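Arsenate reductase (ArsC) (Archaeoglobus fulgidus, PDB 1Y1L) probably reduces arsenate to arsenite in arsenical detoxification, using a fold of the low molecular weight phosphotyrosine phosphatase family. Local coordinates at residues M15-A18 and L19-M23; R39-E42 and T43-R46; P59-V62 and D63-N66; G101-E104 and G105-R109. All blocks are in the same frame, centred on the assembly; numbering follows the deposited sequence.

Interaction 1 of 4, residues M15-A18 and L19-M23; sequences MAEA and LFNAM
The amide N of Phe20 donates to the O of Ala16 at 2.8 Å, and the CB of Phe20 also rests against that carbonyl oxygen. Two neighbouring rungs, Leu19 N to Met15 O and Asn21 N to Glu17 O, both measure 3.0 Å, and Ala22 N to Ala18 O is longer, at 3.2 Å. These are the i to i+4 bonds of helix 12-21, the crossover of a right-handed beta-alpha-beta unit between the parallel strands 2-6 and 29-33; in this family such a helix directly follows the phosphate-binding loop of the phosphatase signature. Leu19 folds back over the rung below it, its CG 3.4 Å from Met15 O, and its side chain goes on to Leu111 of helix 106-121. With CG anti to the backbone N (chi1 -172°), Phe20 swings its ring away from residues 15-18 to meet Phe4 and Val2 of strand 2-6. On the more open flank the side chains of Glu17 and Asn21 pass at a slant, Glu17 CG 3.8 Å from Asn21 OD1, with carboxylate and amide planes 64° apart. The Glu17 carboxylate turns instead to Ser31, which its OE2 reaches by a hydrogen bond to OG.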
ATOM      1  N   MET A  15      18.747  11.247  12.591  1.00 25.63           N
ATOM      2  CA  MET A  15      18.569  12.652  12.915  1.00 25.46           C
ATOM      3  C   MET A  15      17.229  12.879  13.587  1.00 24.66           C
ATOM      4  O   MET A  15      17.170  13.461  14.671  1.00 28.69           O
ATOM      5  CB  MET A  15      18.672  13.543  11.667  1.00 31.14           C
ATOM      6  CG  MET A  15      20.078  13.681  11.084  1.00 31.69           C
ATOM      7  SD  MET A  15      20.134  14.674   9.560  1.00 43.30           S
ATOM      8  CE  MET A  15      21.697  15.503   9.712  1.00 46.80           C
ATOM      9  N   ALA A  16      16.155  12.447  12.929  1.00 22.15           N
ATOM     10  CA  ALA A  16      14.807  12.621  13.459  1.00 22.97           C
ATOM     11  C   ALA A  16      14.678  12.092  14.889  1.00 23.40           C
ATOM     12  O   ALA A  16      14.050  12.737  15.739  1.00 16.54           O
ATOM     13  CB  ALA A  16      13.803  11.960  12.552  1.00 19.44           C
ATOM     14  N   GLU A  17      15.271  10.925  15.142  1.00 26.09           N
ATOM     15  CA  GLU A  17      15.237  10.321  16.464  1.00 26.31           C
ATOM     16  C   GLU A  17      15.770  11.284  17.517  1.00 28.07           C
ATOM     17  O   GLU A  17      15.039  11.708  18.409  1.00 29.32           O
ATOM     18  CB  GLU A  17      16.045   9.026  16.473  1.00 19.14           C
ATOM     19  CG  GLU A  17      16.259   8.441  17.841  1.00 28.68           C
ATOM     20  CD  GLU A  17      17.005   7.108  17.806  1.00 41.86           C
ATOM     21  OE1 GLU A  17      16.861   6.313  18.768  1.00 48.33           O
ATOM     22  OE2 GLU A  17      17.744   6.848  16.822  1.00 45.32           O
ATOM     23  N   ALA A  18      17.045  11.644  17.380  1.00 32.64           N
ATOM     24  CA  ALA A  18      17.737  12.543  18.303  1.00 39.08           C
ATOM     25  C   ALA A  18      17.026  13.877  18.516  1.00 42.54           C
ATOM     26  O   ALA A  18      16.984  14.388  19.638  1.00 46.93           O
ATOM     27  CB  ALA A  18      19.162  12.771  17.832  1.00 38.14           C
ATOM     28  N   LEU A  19      16.518  14.464  17.440  1.00 39.38           N
ATOM     29  CA  LEU A  19      15.808  15.729  17.533  1.00 36.44           C
ATOM     30  C   LEU A  19      14.469  15.575  18.255  1.00 36.59           C
ATOM     31  O   LEU A  19      14.034  16.460  19.008  1.00 37.78           O
ATOM     32  CB  LEU A  19      15.583  16.279  16.139  1.00 30.04           C
ATOM     33  CG  LEU A  19      16.877  16.762  15.518  1.00 29.32           C
ATOM     34  CD1 LEU A  19      16.675  16.901  14.046  1.00 37.37           C
ATOM     35  CD2 LEU A  19      17.283  18.090  16.127  1.00 32.16           C
ATOM     36  N   PHE A  20      13.794  14.472  17.952  1.00 34.82           N
ATOM     37  CA  PHE A  20      12.514  14.159  18.556  1.00 31.63           C
ATOM     38  C   PHE A  20      12.701  14.121  20.070  1.00 30.16           C
ATOM     39  O   PHE A  20      12.076  14.885  20.808  1.00 30.32           O
ATOM     40  CB  PHE A  20      12.027  12.791  18.053  1.00 28.28           C
ATOM     41  CG  PHE A  20      10.640  12.458  18.471  1.00 17.79           C
ATOM     42  CD1 PHE A  20       9.569  12.785  17.663  1.00 20.89           C
ATOM     43  CD2 PHE A  20      10.401  11.885  19.694  1.00 12.08           C
ATOM     44  CE1 PHE A  20       8.280  12.548  18.072  1.00 22.21           C
ATOM     45  CE2 PHE A  20       9.124  11.643  20.116  1.00 23.50           C
ATOM     46  CZ  PHE A  20       8.054  11.977  19.305  1.00 28.67           C
ATOM     47  N   ASN A  21      13.587  13.234  20.508  1.00 28.49           N
ATOM     48  CA  ASN A  21      13.888  13.047  21.917  1.00 36.81           C
ATOM     49  C   ASN A  21      14.241  14.337  22.662  1.00 45.60           C
ATOM     50  O   ASN A  21      13.954  14.477  23.853  1.00 49.21           O
ATOM     51  CB  ASN A  21      15.026  12.042  22.072  1.00 31.31           C
ATOM     52  CG  ASN A  21      14.622  10.644  21.697  1.00 26.28           C
ATOM     53  OD1 ASN A  21      15.453   9.817  21.318  1.00 26.43           O
ATOM     54  ND2 ASN A  21      13.343  10.352  21.840  1.00 23.98           N
ATOM     55  N   ALA A  22      14.918  15.255  21.986  1.00 50.62           N
ATOM     56  CA  ALA A  22      15.290  16.521  22.607  1.00 51.12           C
ATOM     57  C   ALA A  22      14.100  17.481  22.676  1.00 49.29           C
ATOM     58  O   ALA A  22      14.185  18.534  23.303  1.00 50.52           O
ATOM     59  CB  ALA A  22      16.439  17.162  21.841  1.00 55.16           C
ATOM     60  N   MET A  23      12.996  17.122  22.032  1.00 45.80           N
ATOM     61  CA  MET A  23      11.823  17.978  22.024  1.00 43.69           C
ATOM     62  C   MET A  23      10.609  17.382  22.708  1.00 47.39           C
ATOM     63  O   MET A  23       9.771  18.117  23.222  1.00 50.93           O
ATOM     64  CB  MET A  23      11.469  18.359  20.597  1.00 42.71           C
ATOM     65  CG  MET A  23      12.572  19.112  19.898  1.00 40.14           C
ATOM     66  SD  MET A  23      12.022  19.800  18.359  1.00 43.73           S
ATOM     67  CE  MET A  23      12.855  18.734  17.242  1.00 45.75           C
TER

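Interaction 2 of 4, residues R39-E42 and T43-R46; sequences RVDE and TVKR
Asp41 takes the N-cap position of helix 42-49, and its OD1 accepts the backbone N of Thr43 at 2.8 Å, the classical capping bond of a helix start. The oxygen uses its anti lone pair, the one turned away from OD2, and the N-H comes in at 151°. Thr43 runs beside the aspartate, pointing the same way, which brings its OG1 to 3.0 Å from the same OD1; Asp103 OD1 is a further partner of that hydroxyl. With OD1 turned to the helix start, OD2 is left to face Tyr107, whose OH it meets in a hydrogen bond. Among backbone bonds, Lys45 N reaches Asp41 O at 3.2 Å, so the cap residue is tied to the first turn by both its side chain and its carbonyl, and Arg46 N continues the pattern to Glu42 O.

The apolar part is small. Asp41 CB is met by the CG2 branch of Val44 at 3.4 Å, the two side chains crossing at about a right angle; Val44 also faces Ala11 and Tyr107, joining the helix to the body of the domain.

Charge pairing occupies the outer side. Glu42 and Lys45 lie side by side, and the salt bridge between Glu42 OE2 and Lys45 NZ is weak at 3.4 Å. Lys45 starts with CG between the backbone N and the carbonyl carbon (chi1 58°), which sends its chain back toward the helix start, CE passing 3.6 Å from Val40 O.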
ATOM      1  N   ARG A  39      27.983   1.598   9.546  1.00 54.59           N
ATOM      2  CA  ARG A  39      28.195   2.823  10.323  1.00 56.04           C
ATOM      3  C   ARG A  39      27.162   3.935  10.210  1.00 51.09           C
ATOM      4  O   ARG A  39      26.528   4.105   9.174  1.00 53.41           O
ATOM      5  CB  ARG A  39      29.571   3.419   9.966  1.00 62.57           C
ATOM      6  CG  ARG A  39      29.877   3.588   8.442  1.00 72.42           C
ATOM      7  CD  ARG A  39      28.898   4.536   7.705  1.00 80.97           C
ATOM      8  NE  ARG A  39      29.359   4.980   6.383  1.00 86.63           N
ATOM      9  CZ  ARG A  39      28.567   5.480   5.431  1.00 88.65           C
ATOM     10  NH1 ARG A  39      29.082   5.869   4.271  1.00 88.64           N
ATOM     11  NH2 ARG A  39      27.255   5.558   5.619  1.00 90.62           N
ATOM     12  N   VAL A  40      27.010   4.706  11.280  1.00 46.79           N
ATOM     13  CA  VAL A  40      26.100   5.844  11.242  1.00 42.74           C
ATOM     14  C   VAL A  40      26.930   6.952  10.611  1.00 43.09           C
ATOM     15  O   VAL A  40      28.129   7.067  10.877  1.00 42.06           O
ATOM     16  CB  VAL A  40      25.608   6.250  12.647  1.00 42.14           C
ATOM     17  CG1 VAL A  40      25.036   7.655  12.631  1.00 42.33           C
ATOM     18  CG2 VAL A  40      24.526   5.299  13.090  1.00 39.35           C
ATOM     19  N   ASP A  41      26.298   7.733   9.747  1.00 43.66           N
ATOM     20  CA  ASP A  41      26.972   8.807   9.034  1.00 44.26           C
ATOM     21  C   ASP A  41      27.799   9.679   9.945  1.00 49.58           C
ATOM     22  O   ASP A  41      27.355  10.069  11.028  1.00 57.63           O
ATOM     23  CB  ASP A  41      25.984   9.685   8.234  1.00 40.19           C
ATOM     24  CG  ASP A  41      26.690  10.242   7.020  1.00 36.85           C
ATOM     25  OD1 ASP A  41      27.549  11.130   7.171  1.00 39.87           O
ATOM     26  OD2 ASP A  41      26.387   9.775   5.907  1.00 40.34           O
ATOM     27  N   GLU A  42      29.012   9.972   9.486  1.00 51.17           N
ATOM     28  CA  GLU A  42      29.940  10.802  10.233  1.00 56.47           C
ATOM     29  C   GLU A  42      29.534  12.273  10.159  1.00 54.44           C
ATOM     30  O   GLU A  42      29.795  13.038  11.089  1.00 57.58           O
ATOM     31  CB  GLU A  42      31.361  10.595   9.716  1.00 60.44           C
ATOM     32  CG  GLU A  42      31.811   9.130   9.720  1.00 68.58           C
ATOM     33  CD  GLU A  42      31.767   8.474  11.107  1.00 71.72           C
ATOM     34  OE1 GLU A  42      32.185   9.116  12.099  1.00 66.46           O
ATOM     35  OE2 GLU A  42      31.327   7.305  11.202  1.00 74.12           O
ATOM     36  N   THR A  43      28.897  12.667   9.058  1.00 48.70           N
ATOM     37  CA  THR A  43      28.451  14.044   8.902  1.00 42.83           C
ATOM     38  C   THR A  43      27.355  14.318   9.904  1.00 44.78           C
ATOM     39  O   THR A  43      27.264  15.414  10.475  1.00 40.89           O
ATOM     40  CB  THR A  43      27.865  14.283   7.531  1.00 40.45           C
ATOM     41  OG1 THR A  43      28.793  13.821   6.547  1.00 39.42           O
ATOM     42  CG2 THR A  43      27.597  15.766   7.319  1.00 30.89           C
ATOM     43  N   VAL A  44      26.506  13.309  10.079  1.00 45.03           N
ATOM     44  CA  VAL A  44      25.375  13.381  10.992  1.00 44.09           C
ATOM     45  C   VAL A  44      25.786  13.463  12.448  1.00 42.75           C
ATOM     46  O   VAL A  44      25.316  14.340  13.177  1.00 47.72           O
ATOM     47  CB  VAL A  44      24.439  12.175  10.825  1.00 42.83           C
ATOM     48  CG1 VAL A  44      23.291  12.267  11.820  1.00 48.37           C
ATOM     49  CG2 VAL A  44      23.892  12.146   9.418  1.00 44.48           C
ATOM     50  N   LYS A  45      26.614  12.519  12.881  1.00 38.04           N
ATOM     51  CA  LYS A  45      27.047  12.516  14.266  1.00 42.68           C
ATOM     52  C   LYS A  45      27.799  13.787  14.608  1.00 41.38           C
ATOM     53  O   LYS A  45      27.793  14.222  15.760  1.00 45.33           O
ATOM     54  CB  LYS A  45      27.873  11.270  14.593  1.00 43.71           C
ATOM     55  CG  LYS A  45      29.088  11.067  13.757  1.00 42.54           C
ATOM     56  CD  LYS A  45      29.867   9.856  14.234  1.00 45.32           C
ATOM     57  CE  LYS A  45      29.104   8.573  13.997  1.00 42.44           C
ATOM     58  NZ  LYS A  45      29.938   7.380  14.299  1.00 47.29           N
ATOM     59  N   ARG A  46      28.452  14.365  13.601  1.00 38.64           N
ATOM     60  CA  ARG A  46      29.203  15.600  13.763  1.00 38.68           C
ATOM     61  C   ARG A  46      28.178  16.698  13.922  1.00 38.65           C
ATOM     62  O   ARG A  46      28.235  17.483  14.861  1.00 42.59           O
ATOM     63  CB  ARG A  46      30.062  15.882  12.523  1.00 39.59           C
ATOM     64  CG  ARG A  46      30.645  17.302  12.476  1.00 48.56           C
ATOM     65  CD  ARG A  46      30.973  17.715  11.053  1.00 57.90           C
ATOM     66  NE  ARG A  46      31.111  19.167  10.906  1.00 63.19           N
ATOM     67  CZ  ARG A  46      30.779  19.852   9.808  1.00 68.88           C
ATOM     68  NH1 ARG A  46      30.946  21.168   9.769  1.00 74.94           N
ATOM     69  NH2 ARG A  46      30.268  19.234   8.746  1.00 67.94           N
TER

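Interaction 3 of 4, residues P59-V62 and D63-N66; sequences PRTV and DEVN
Val65 lays its CG2 methyl over one face of the Arg60 guanidinium, 3.2 Å above the plane and over its centre, and this is the tight part of the contact. The two side chains cross at about a right angle: CG2 lies 3.3 Å from Arg60 CZ, while CG1 reaches toward Arg60 NH1 at 3.8 Å. The arginine is extended from CG to NE, so it reaches across the turn to the valine instead of curling back on its own backbone. Its polar end is held by other parts of the chain, NE donating to Ser31 O and NH1 forming a salt bridge with Glu30, and Phe70 packs against both Arg60 and Val65.

Two overlapping beta turns bring these side chains together in the loop between helix 42-49 and strand 73-77. Glu64 N donates to Thr61 O at 3.2 Å, and Val65 N reaches Val62 O at 3.3 Å in a weak bond.

The other side is looser and faces solvent. Glu64 sends its extended chain across Thr61 at about a right angle, OE1 staying 3.9 Å from Thr61 OG1. Asp63 runs alongside Thr61, its CB 4.0 Å from the CG2 methyl, and packs on Ser80 of the second subunit, with its OD2 near the like-charged Glu79 of that subunit. The methyl on one face of the guanidinium and the bonds to Ser31 O and Glu30 probably limit the group's rotation: its N-H groups make polar bonds while a face takes an apolar neighbour.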
ATOM      1  N   PRO A  59      23.522   1.552  13.247  1.00 46.60           N
ATOM      2  CA  PRO A  59      22.257   1.384  12.522  1.00 46.40           C
ATOM      3  C   PRO A  59      21.593   0.047  12.845  1.00 42.61           C
ATOM      4  O   PRO A  59      22.260  -0.986  12.897  1.00 39.38           O
ATOM      5  CB  PRO A  59      22.710   1.428  11.061  1.00 44.38           C
ATOM      6  CG  PRO A  59      23.869   2.346  11.094  1.00 47.95           C
ATOM      7  CD  PRO A  59      24.618   1.844  12.305  1.00 45.31           C
ATOM      8  N   ARG A  60      20.298   0.074  13.129  1.00 46.14           N
ATOM      9  CA  ARG A  60      19.587  -1.168  13.416  1.00 52.36           C
ATOM     10  C   ARG A  60      18.504  -1.415  12.371  1.00 53.91           C
ATOM     11  O   ARG A  60      17.612  -0.590  12.160  1.00 54.52           O
ATOM     12  CB  ARG A  60      19.010  -1.193  14.847  1.00 53.67           C
ATOM     13  CG  ARG A  60      17.731  -0.395  15.090  1.00 60.74           C
ATOM     14  CD  ARG A  60      17.119  -0.728  16.459  1.00 68.83           C
ATOM     15  NE  ARG A  60      15.833  -0.058  16.685  1.00 79.09           N
ATOM     16  CZ  ARG A  60      15.001  -0.314  17.696  1.00 83.52           C
ATOM     17  NH1 ARG A  60      13.860   0.357  17.795  1.00 88.00           N
ATOM     18  NH2 ARG A  60      15.292  -1.244  18.600  1.00 83.26           N
ATOM     19  N   THR A  61      18.624  -2.532  11.668  1.00 53.60           N
ATOM     20  CA  THR A  61      17.641  -2.870  10.654  1.00 55.11           C
ATOM     21  C   THR A  61      16.271  -3.065  11.316  1.00 56.45           C
ATOM     22  O   THR A  61      16.170  -3.456  12.484  1.00 57.20           O
ATOM     23  CB  THR A  61      18.048  -4.138   9.884  1.00 55.38           C
ATOM     24  OG1 THR A  61      19.409  -4.017   9.447  1.00 62.30           O
ATOM     25  CG2 THR A  61      17.154  -4.327   8.664  1.00 54.17           C
ATOM     26  N   VAL A  62      15.219  -2.764  10.566  1.00 60.13           N
ATOM     27  CA  VAL A  62      13.854  -2.878  11.049  1.00 63.63           C
ATOM     28  C   VAL A  62      13.481  -4.346  11.303  1.00 66.37           C
ATOM     29  O   VAL A  62      12.468  -4.645  11.933  1.00 66.05           O
ATOM     30  CB  VAL A  62      12.882  -2.202  10.040  1.00 62.09           C
ATOM     31  CG1 VAL A  62      12.727  -3.050   8.789  1.00 60.36           C
ATOM     32  CG2 VAL A  62      11.552  -1.897  10.694  1.00 61.87           C
ATOM     33  N   ASP A  63      14.326  -5.252  10.830  1.00 69.71           N
ATOM     34  CA  ASP A  63      14.109  -6.683  10.996  1.00 70.39           C
ATOM     35  C   ASP A  63      14.401  -7.103  12.438  1.00 68.39           C
ATOM     36  O   ASP A  63      13.768  -8.014  12.970  1.00 68.39           O
ATOM     37  CB  ASP A  63      15.029  -7.433  10.031  1.00 74.99           C
ATOM     38  CG  ASP A  63      14.605  -8.864   9.811  1.00 82.91           C
ATOM     39  OD1 ASP A  63      15.488  -9.752   9.818  1.00 87.20           O
ATOM     40  OD2 ASP A  63      13.393  -9.099   9.609  1.00 87.13           O
ATOM     41  N   GLU A  64      15.406  -6.466  13.034  1.00 67.42           N
ATOM     42  CA  GLU A  64      15.820  -6.731  14.412  1.00 65.17           C
ATOM     43  C   GLU A  64      14.871  -6.014  15.383  1.00 64.60           C
ATOM     44  O   GLU A  64      15.155  -5.923  16.578  1.00 62.19           O
ATOM     45  CB  GLU A  64      17.264  -6.219  14.634  1.00 65.63           C
ATOM     46  CG  GLU A  64      18.349  -6.796  13.680  1.00 70.06           C
ATOM     47  CD  GLU A  64      19.757  -6.176  13.865  1.00 69.79           C
ATOM     48  OE1 GLU A  64      20.260  -5.521  12.926  1.00 70.99           O
ATOM     49  OE2 GLU A  64      20.377  -6.356  14.935  1.00 69.39           O
ATOM     50  N   VAL A  65      13.735  -5.540  14.872  1.00 64.30           N
ATOM     51  CA  VAL A  65      12.772  -4.790  15.682  1.00 63.12           C
ATOM     52  C   VAL A  65      11.302  -5.183  15.504  1.00 63.49           C
ATOM     53  O   VAL A  65      10.772  -5.148  14.393  1.00 66.17           O
ATOM     54  CB  VAL A  65      12.883  -3.268  15.381  1.00 61.17           C
ATOM     55  CG1 VAL A  65      11.920  -2.467  16.250  1.00 55.49           C
ATOM     56  CG2 VAL A  65      14.311  -2.794  15.577  1.00 59.74           C
ATOM     57  N   ASN A  66      10.627  -5.458  16.619  1.00 63.53           N
ATOM     58  CA  ASN A  66       9.212  -5.826  16.598  1.00 65.11           C
ATOM     59  C   ASN A  66       8.328  -4.578  16.611  1.00 64.66           C
ATOM     60  O   ASN A  66       8.041  -3.996  17.657  1.00 62.65           O
ATOM     61  CB  ASN A  66       8.878  -6.760  17.765  1.00 70.39           C
ATOM     62  CG  ASN A  66       9.421  -8.174  17.559  1.00 74.48           C
ATOM     63  OD1 ASN A  66      10.437  -8.567  18.149  1.00 72.13           O
ATOM     64  ND2 ASN A  66       8.735  -8.948  16.726  1.00 75.46           N
TER

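Interaction 4 of 4, residues G101-E104 and G105-R109; sequences GKDE and GTYRR
Tyr107 turns the edge of its ring, not a face, to the backbone of Asp103. The N of Asp103 lies in the ring plane, 3.5 Å from CE1, and the carbonyl O of Asp103 sits 3.4 Å from CD1, near the plane as well. The carboxylate of Asp103 slants across this edge, its plane 48° from the ring, with OD1 4.0 Å from CE1. At the backbone of the same tyrosine, Tyr107 N gives Asp103 O a weak bond of 3.4 Å, so a single carbonyl serves both the backbone and the ring edge as the loop after strand 91-95 enters helix 106-121.

Glu104 and Thr106 meet at an oblique angle. The glutamate begins with CG between its backbone N and carbonyl carbon (chi1 63°), which holds the chain near Thr106, CD 3.7 Å from Thr106 OG1. On the threonine's other branch, CG2 touches Lys102 CB at 3.9 Å.

The stronger polar ties run to helix 42-49 and its cap: Tyr107 OH bonds to Asp41, and Asp103 OD1 to Thr43. One weak backbone bond thus spans residues 101-104 and 105-109, while the polar ends of Asp103 and Tyr107 are satisfied by that neighbouring helix and its cap.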
ATOM      1  N   GLY A 101      26.143  11.222   0.439  1.00 38.70           N
ATOM      2  CA  GLY A 101      27.090  11.546  -0.607  1.00 42.04           C
ATOM      3  C   GLY A 101      27.177  13.031  -0.865  1.00 47.18           C
ATOM      4  O   GLY A 101      28.270  13.603  -0.907  1.00 49.47           O
ATOM      5  N   LYS A 102      26.019  13.651  -1.052  1.00 52.09           N
ATOM      6  CA  LYS A 102      25.927  15.078  -1.311  1.00 55.76           C
ATOM      7  C   LYS A 102      26.800  15.858  -0.327  1.00 59.22           C
ATOM      8  O   LYS A 102      27.385  16.889  -0.666  1.00 60.54           O
ATOM      9  CB  LYS A 102      24.467  15.514  -1.180  1.00 54.05           C
ATOM     10  CG  LYS A 102      23.514  14.806  -2.153  1.00 57.10           C
ATOM     11  CD  LYS A 102      23.391  15.556  -3.480  1.00 52.43           C
ATOM     12  CE  LYS A 102      22.688  14.731  -4.538  1.00 51.28           C
ATOM     13  NZ  LYS A 102      23.539  13.587  -4.977  1.00 53.04           N
ATOM     14  N   ASP A 103      26.936  15.301   0.870  1.00 64.23           N
ATOM     15  CA  ASP A 103      27.701  15.893   1.957  1.00 71.06           C
ATOM     16  C   ASP A 103      27.503  17.409   2.096  1.00 71.09           C
ATOM     17  O   ASP A 103      26.377  17.866   2.295  1.00 75.81           O
ATOM     18  CB  ASP A 103      29.178  15.507   1.860  1.00 80.32           C
ATOM     19  CG  ASP A 103      29.758  15.061   3.212  1.00 92.06           C
ATOM     20  OD1 ASP A 103      29.181  15.429   4.269  1.00 90.40           O
ATOM     21  OD2 ASP A 103      30.790  14.340   3.215  1.00 96.80           O
ATOM     22  N   GLU A 104      28.582  18.183   2.006  1.00 68.46           N
ATOM     23  CA  GLU A 104      28.523  19.644   2.120  1.00 67.11           C
ATOM     24  C   GLU A 104      27.505  20.181   3.154  1.00 64.35           C
ATOM     25  O   GLU A 104      27.437  19.706   4.297  1.00 60.22           O
ATOM     26  CB  GLU A 104      28.263  20.267   0.744  1.00 64.77           C
ATOM     27  CG  GLU A 104      26.939  19.871   0.151  1.00 69.20           C
ATOM     28  CD  GLU A 104      26.629  20.624  -1.106  1.00 80.76           C
ATOM     29  OE1 GLU A 104      26.733  20.010  -2.191  1.00 89.61           O
ATOM     30  OE2 GLU A 104      26.279  21.824  -1.011  1.00 81.77           O
ATOM     31  N   GLY A 105      26.772  21.221   2.763  1.00 61.67           N
ATOM     32  CA  GLY A 105      25.778  21.806   3.642  1.00 54.38           C
ATOM     33  C   GLY A 105      24.417  21.161   3.470  1.00 50.74           C
ATOM     34  O   GLY A 105      23.517  21.411   4.268  1.00 52.64           O
ATOM     35  N   THR A 106      24.255  20.366   2.410  1.00 47.17           N
ATOM     36  CA  THR A 106      23.000  19.666   2.125  1.00 40.29           C
ATOM     37  C   THR A 106      22.525  18.895   3.347  1.00 36.73           C
ATOM     38  O   THR A 106      21.326  18.809   3.602  1.00 38.88           O
ATOM     39  CB  THR A 106      23.156  18.712   0.918  1.00 40.50           C
ATOM     40  OG1 THR A 106      23.174  19.483  -0.291  1.00 50.02           O
ATOM     41  CG2 THR A 106      22.014  17.715   0.842  1.00 39.30           C
ATOM     42  N   TYR A 107      23.466  18.320   4.084  1.00 31.83           N
ATOM     43  CA  TYR A 107      23.142  17.587   5.289  1.00 29.20           C
ATOM     44  C   TYR A 107      22.451  18.496   6.301  1.00 32.77           C
ATOM     45  O   TYR A 107      21.474  18.108   6.929  1.00 35.85           O
ATOM     46  CB  TYR A 107      24.401  17.029   5.905  1.00 24.55           C
ATOM     47  CG  TYR A 107      24.706  15.639   5.465  1.00 25.78           C
ATOM     48  CD1 TYR A 107      25.147  15.373   4.180  1.00 25.12           C
ATOM     49  CD2 TYR A 107      24.588  14.585   6.349  1.00 30.20           C
ATOM     50  CE1 TYR A 107      25.465  14.090   3.793  1.00 20.64           C
ATOM     51  CE2 TYR A 107      24.903  13.297   5.970  1.00 29.57           C
ATOM     52  CZ  TYR A 107      25.340  13.055   4.698  1.00 25.53           C
ATOM     53  OH  TYR A 107      25.640  11.766   4.355  1.00 33.38           O
ATOM     54  N   ARG A 108      22.999  19.689   6.501  1.00 35.03           N
ATOM     55  CA  ARG A 108      22.411  20.636   7.433  1.00 32.43           C
ATOM     56  C   ARG A 108      21.004  20.997   6.984  1.00 33.55           C
ATOM     57  O   ARG A 108      20.100  21.128   7.809  1.00 34.75           O
ATOM     58  CB  ARG A 108      23.281  21.893   7.550  1.00 32.10           C
ATOM     59  CG  ARG A 108      24.519  21.720   8.447  1.00 36.56           C
ATOM     60  CD  ARG A 108      25.203  23.058   8.740  1.00 34.58           C
ATOM     61  NE  ARG A 108      26.160  22.974   9.843  1.00 35.40           N
ATOM     62  CZ  ARG A 108      27.436  22.610   9.714  1.00 43.91           C
ATOM     63  NH1 ARG A 108      28.221  22.571  10.777  1.00 43.94           N
ATOM     64  NH2 ARG A 108      27.939  22.289   8.525  1.00 50.48           N
ATOM     65  N   ARG A 109      20.833  21.182   5.679  1.00 30.88           N
ATOM     66  CA  ARG A 109      19.528  21.507   5.120  1.00 36.77           C
ATOM     67  C   ARG A 109      18.551  20.367   5.444  1.00 39.32           C
ATOM     68  O   ARG A 109      17.393  20.609   5.807  1.00 46.88           O
ATOM     69  CB  ARG A 109      19.641  21.708   3.607  1.00 39.98           C
ATOM     70  CG  ARG A 109      18.408  22.289   2.941  1.00 46.33           C
ATOM     71  CD  ARG A 109      17.777  21.270   2.006  1.00 57.35           C
ATOM     72  NE  ARG A 109      17.341  21.905   0.766  1.00 64.75           N
ATOM     73  CZ  ARG A 109      17.952  21.765  -0.410  1.00 67.03           C
ATOM     74  NH1 ARG A 109      17.474  22.401  -1.474  1.00 68.59           N
ATOM     75  NH2 ARG A 109      19.021  20.977  -0.535  1.00 60.99           N
TER

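Overall arrangement
Along the chain the four contacts follow in series, each a local turn or helix segment within one alpha/beta domain built on the parallel sheet 29-33, 2-6, 73-77, 91-95. Interactions 2 and 4 are the closest pair, centres about 12 Å apart, and join directly, tying the loop and first turn at 101-109 to the N-cap region of helix 42-49. Interaction 1, on helix 12-21, packs through Met15 against Val44 of interaction 2 and Tyr107 of interaction 4. Three contacts thus cluster where helices pack together, whereas interaction 3, though meeting interaction 2 through Val40 and Pro59, lies about 26 Å from interaction 4, centre to centre, on a loop that reaches the second subunit and probably contributes to assembly.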